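Local coordinates for protein Amuc_1102 (Akkermansia muciniphila, PDB 7DSZ) that is of unconfirmed function but adopts an immunoglobulin-like fold related to archaeal type IV pilus proteins, which suggests a role in pilus assembly or structure, at residues S13-L26 with Q137-Y151. Sequence-based numbering, arbitrary orientation.
Sequences SNPRMQVRVSLEKL and QGVVVEYNGKIVATY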
# COMPACT_ATOMS: atom_id res chain seq x y z
N SER C 13 9.98 11.36 23.38
CA SER C 13 10.64 10.84 24.55
C SER C 13 11.74 11.80 24.97
O SER C 13 11.86 12.91 24.47
CB SER C 13 11.17 9.44 24.24
OG SER C 13 11.57 9.35 22.89
N ASN C 14 12.55 11.35 25.92
CA ASN C 14 13.71 12.11 26.35
C ASN C 14 14.61 12.40 25.15
O ASN C 14 15.13 11.46 24.54
CB ASN C 14 14.46 11.31 27.42
CG ASN C 14 15.58 12.10 28.07
OD1 ASN C 14 16.18 12.98 27.45
ND2 ASN C 14 15.86 11.78 29.33
N PRO C 15 14.82 13.67 24.78
CA PRO C 15 15.66 13.97 23.61
C PRO C 15 17.14 13.74 23.87
O PRO C 15 17.91 13.67 22.90
CB PRO C 15 15.37 15.45 23.33
CG PRO C 15 15.00 15.99 24.67
CD PRO C 15 14.25 14.90 25.37
N ARG C 16 17.55 13.61 25.13
CA ARG C 16 18.92 13.26 25.45
C ARG C 16 19.16 11.75 25.45
O ARG C 16 20.31 11.32 25.52
CB ARG C 16 19.32 13.83 26.82
CG ARG C 16 19.20 15.36 26.94
CD ARG C 16 20.50 16.08 26.57
NE ARG C 16 20.72 16.14 25.13
CZ ARG C 16 21.81 16.62 24.55
NH1 ARG C 16 22.81 17.09 25.30
NH2 ARG C 16 21.92 16.63 23.22
N MET C 17 18.10 10.94 25.35
CA MET C 17 18.29 9.49 25.34
C MET C 17 19.13 9.07 24.14
O MET C 17 18.97 9.58 23.03
CB MET C 17 16.94 8.77 25.33
CG MET C 17 17.03 7.24 25.28
SD MET C 17 15.39 6.45 25.17
CE MET C 17 14.76 7.32 23.74
N GLN C 18 20.06 8.14 24.38
CA GLN C 18 20.86 7.57 23.32
C GLN C 18 20.56 6.08 23.24
O GLN C 18 20.10 5.47 24.20
CB GLN C 18 22.36 7.80 23.55
CG GLN C 18 22.71 9.26 23.78
CD GLN C 18 24.20 9.47 23.96
OE1 GLN C 18 24.98 9.35 23.01
NE2 GLN C 18 24.61 9.78 25.17
N VAL C 19 20.84 5.51 22.08
CA VAL C 19 20.40 4.17 21.74
C VAL C 19 21.59 3.40 21.17
O VAL C 19 22.39 3.96 20.41
CB VAL C 19 19.23 4.25 20.73
CG1 VAL C 19 19.00 2.94 20.04
CG2 VAL C 19 17.97 4.73 21.44
N ARG C 20 21.70 2.13 21.54
CA ARG C 20 22.68 1.22 20.97
C ARG C 20 21.97 -0.00 20.41
O ARG C 20 21.08 -0.57 21.05
CB ARG C 20 23.71 0.79 22.01
CG ARG C 20 24.58 1.95 22.47
CD ARG C 20 25.46 2.45 21.32
NE ARG C 20 26.27 3.61 21.69
CZ ARG C 20 25.93 4.88 21.48
NH1 ARG C 20 24.78 5.19 20.88
NH2 ARG C 20 26.75 5.84 21.85
N VAL C 21 22.39 -0.41 19.21
CA VAL C 21 21.78 -1.51 18.49
C VAL C 21 22.83 -2.59 18.27
O VAL C 21 23.89 -2.33 17.70
CB VAL C 21 21.19 -1.03 17.15
CG1 VAL C 21 20.62 -2.21 16.38
CG2 VAL C 21 20.10 0.01 17.40
N SER C 22 22.55 -3.79 18.75
CA SER C 22 23.41 -4.94 18.54
C SER C 22 22.89 -5.71 17.33
O SER C 22 21.82 -6.33 17.41
CB SER C 22 23.46 -5.83 19.77
OG SER C 22 24.25 -6.98 19.52
N LEU C 23 23.63 -5.67 16.22
CA LEU C 23 23.26 -6.39 15.01
C LEU C 23 23.93 -7.75 14.96
O LEU C 23 25.08 -7.91 15.38
CB LEU C 23 23.66 -5.61 13.76
CG LEU C 23 23.01 -4.25 13.52
CD1 LEU C 23 23.68 -3.58 12.33
CD2 LEU C 23 21.51 -4.44 13.25
N GLU C 24 23.22 -8.74 14.42
CA GLU C 24 23.87 -9.97 14.01
C GLU C 24 24.13 -9.85 12.51
O GLU C 24 24.46 -8.76 12.05
CB GLU C 24 23.02 -11.19 14.38
CG GLU C 24 22.65 -11.24 15.89
CD GLU C 24 23.87 -11.23 16.82
OE1 GLU C 24 24.91 -11.81 16.44
OE2 GLU C 24 23.78 -10.64 17.92
N LYS C 25 24.04 -10.92 11.75
CA LYS C 25 24.36 -10.83 10.33
C LYS C 25 23.08 -10.83 9.50
O LYS C 25 22.08 -11.45 9.87
CB LYS C 25 25.25 -12.00 9.90
CG LYS C 25 26.56 -12.08 10.68
CD LYS C 25 27.43 -13.20 10.12
CE LYS C 25 28.80 -13.23 10.77
NZ LYS C 25 29.62 -14.30 10.14
N LEU C 26 23.14 -10.15 8.35
CA LEU C 26 22.09 -10.29 7.34
C LEU C 26 22.21 -11.64 6.66
O LEU C 26 23.27 -11.96 6.10
CB LEU C 26 22.19 -9.17 6.30
CG LEU C 26 20.98 -9.05 5.38
CD1 LEU C 26 19.72 -8.57 6.12
CD2 LEU C 26 21.30 -8.10 4.24
N GLN C 137 26.77 -7.27 0.93
CA GLN C 137 25.64 -6.89 1.78
C GLN C 137 26.08 -5.87 2.81
O GLN C 137 27.22 -5.90 3.29
CB GLN C 137 25.04 -8.09 2.55
CG GLN C 137 24.61 -9.23 1.67
CD GLN C 137 23.91 -10.34 2.44
OE1 GLN C 137 22.99 -10.97 1.92
NE2 GLN C 137 24.36 -10.60 3.67
N GLY C 138 25.17 -4.97 3.17
CA GLY C 138 25.43 -4.05 4.26
C GLY C 138 24.13 -3.56 4.86
O GLY C 138 23.12 -3.44 4.17
N VAL C 139 24.17 -3.29 6.17
CA VAL C 139 23.04 -2.71 6.88
C VAL C 139 23.55 -1.61 7.79
O VAL C 139 24.46 -1.84 8.59
CB VAL C 139 22.28 -3.76 7.72
CG1 VAL C 139 21.14 -3.10 8.49
CG2 VAL C 139 21.75 -4.89 6.81
N VAL C 140 22.97 -0.42 7.68
CA VAL C 140 23.29 0.72 8.53
C VAL C 140 22.03 1.11 9.29
O VAL C 140 20.98 1.31 8.68
CB VAL C 140 23.83 1.91 7.72
CG1 VAL C 140 24.07 3.12 8.64
CG2 VAL C 140 25.12 1.51 6.99
N VAL C 141 22.14 1.24 10.62
CA VAL C 141 21.01 1.60 11.46
C VAL C 141 21.22 3.01 12.00
O VAL C 141 22.28 3.30 12.56
CB VAL C 141 20.83 0.62 12.63
CG1 VAL C 141 19.57 0.99 13.44
CG2 VAL C 141 20.74 -0.82 12.12
N GLU C 142 20.21 3.86 11.85
CA GLU C 142 20.26 5.22 12.37
C GLU C 142 19.18 5.42 13.43
O GLU C 142 18.07 4.88 13.32
CB GLU C 142 20.10 6.25 11.26
CG GLU C 142 21.23 6.23 10.24
CD GLU C 142 21.07 7.27 9.14
OE1 GLU C 142 20.07 8.01 9.15
OE2 GLU C 142 21.94 7.32 8.24
N TYR C 143 19.53 6.19 14.46
CA TYR C 143 18.57 6.66 15.45
C TYR C 143 18.65 8.18 15.49
O TYR C 143 19.74 8.73 15.69
CB TYR C 143 18.83 6.07 16.84
CG TYR C 143 17.89 6.67 17.86
CD1 TYR C 143 16.55 6.34 17.86
CD2 TYR C 143 18.34 7.61 18.78
CE1 TYR C 143 15.67 6.90 18.76
CE2 TYR C 143 17.46 8.19 19.70
CZ TYR C 143 16.13 7.82 19.68
OH TYR C 143 15.23 8.37 20.57
N ASN C 144 17.52 8.84 15.29
CA ASN C 144 17.47 10.31 15.20
C ASN C 144 18.53 10.85 14.24
O ASN C 144 19.22 11.83 14.54
CB ASN C 144 17.61 10.94 16.59
CG ASN C 144 16.30 10.95 17.36
OD1 ASN C 144 15.22 10.88 16.78
ND2 ASN C 144 16.40 11.04 18.69
N GLY C 145 18.67 10.21 13.09
CA GLY C 145 19.56 10.71 12.07
C GLY C 145 21.03 10.47 12.29
O GLY C 145 21.85 11.00 11.53
N LYS C 146 21.40 9.68 13.30
CA LYS C 146 22.79 9.35 13.58
C LYS C 146 23.00 7.85 13.46
O LYS C 146 22.24 7.06 14.03
CB LYS C 146 23.18 9.80 15.00
CG LYS C 146 24.54 9.27 15.43
CD LYS C 146 24.76 9.30 16.94
CE LYS C 146 26.17 8.85 17.27
NZ LYS C 146 26.44 8.81 18.74
N ILE C 147 24.06 7.45 12.76
CA ILE C 147 24.40 6.04 12.64
C ILE C 147 24.78 5.49 14.01
O ILE C 147 25.66 6.03 14.69
CB ILE C 147 25.54 5.84 11.64
CG1 ILE C 147 25.11 6.29 10.24
CG2 ILE C 147 26.03 4.39 11.64
CD1 ILE C 147 26.23 6.23 9.21
N VAL C 148 24.11 4.42 14.42
CA VAL C 148 24.46 3.75 15.67
C VAL C 148 24.96 2.32 15.46
O VAL C 148 25.61 1.78 16.37
CB VAL C 148 23.27 3.77 16.66
CG1 VAL C 148 22.93 5.21 17.04
CG2 VAL C 148 22.05 3.05 16.08
N ALA C 149 24.73 1.69 14.31
CA ALA C 149 25.24 0.34 14.13
C ALA C 149 25.40 0.06 12.65
O ALA C 149 24.68 0.63 11.82
CB ALA C 149 24.32 -0.72 14.77
N THR C 150 26.37 -0.79 12.33
CA THR C 150 26.67 -1.15 10.95
C THR C 150 26.99 -2.63 10.86
O THR C 150 27.76 -3.16 11.68
CB THR C 150 27.85 -0.33 10.40
OG1 THR C 150 27.50 1.06 10.40
CG2 THR C 150 28.18 -0.76 8.98
N TYR C 151 26.40 -3.31 9.88
CA TYR C 151 26.77 -4.67 9.52
C TYR C 151 27.32 -4.64 8.10
O TYR C 151 26.80 -3.91 7.25
CB TYR C 151 25.59 -5.64 9.59
CG TYR C 151 25.76 -6.77 8.60
CD1 TYR C 151 26.51 -7.89 8.92
CD2 TYR C 151 25.20 -6.69 7.32
CE1 TYR C 151 26.71 -8.91 7.97
CE2 TYR C 151 25.38 -7.69 6.39
CZ TYR C 151 26.14 -8.79 6.71
OH TYR C 151 26.30 -9.77 5.76
O HOH W 1 12.38 7.50 21.21
O HOH W 2 16.29 10.46 21.94
O HOH W 3 24.56 8.20 20.45
O HOH W 4 24.96 0.66 18.77
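Strand 18-23 runs alongside strand 146-151 of the hairpin 137-151, nearly parallel to it (10°, axes 5.9 Å apart), and antiparallel to strand 137-143, whose axis lies farther off. The hairpin closes through a type I' turn from Tyr143 to Lys146, and a classic beta bulge sets Val148 and Ala149 both against Val141. Two strands, each bordering its own sheet within this chain, thus meet side by side and close a flank of the immunoglobulin-like sandwich: Val19, Val21 and Leu23 point inward, where Val60 and Phe58 of strand 50-63 join them. Val19 CG2 sits 3.8 Å from the Tyr143 ring centroid, almost on the ring normal, in a CH-pi contact. Val21 and Val141 meet tip to tip, while Leu23 slides past Val141 and rests CD1 on Ala149 CB (3.8 Å). Tyr151, its CG anti to the backbone N (chi1 151°), lays one face under the Lys25-Leu26 backbone, with Leu26 CB 3.5 Å from its CE2. The Gln137 amide bonds in its own plane to Tyr151 OH, and its NE2 also donates to Leu26 O (3.0 Å), approaching from above the carbonyl plane. Replacing Tyr151 with alanine would probably uncover the Lys25-Leu26 backbone and deprive Gln137 NE2 of one acceptor, freeing the amide to turn. One water accepts from Val21 N and donates to Val148 O, standing in for a direct strand-to-strand bond; another joins Tyr143 OH to the Asn14 and Met17 carbonyls. The like charges of Arg20 and Lys146 share a third, which probably eases their repulsion. Side-chain packing, the Gln137 bond at one end and water bridges at the middle and other end thus join sheets whose backbones do not pair directly here.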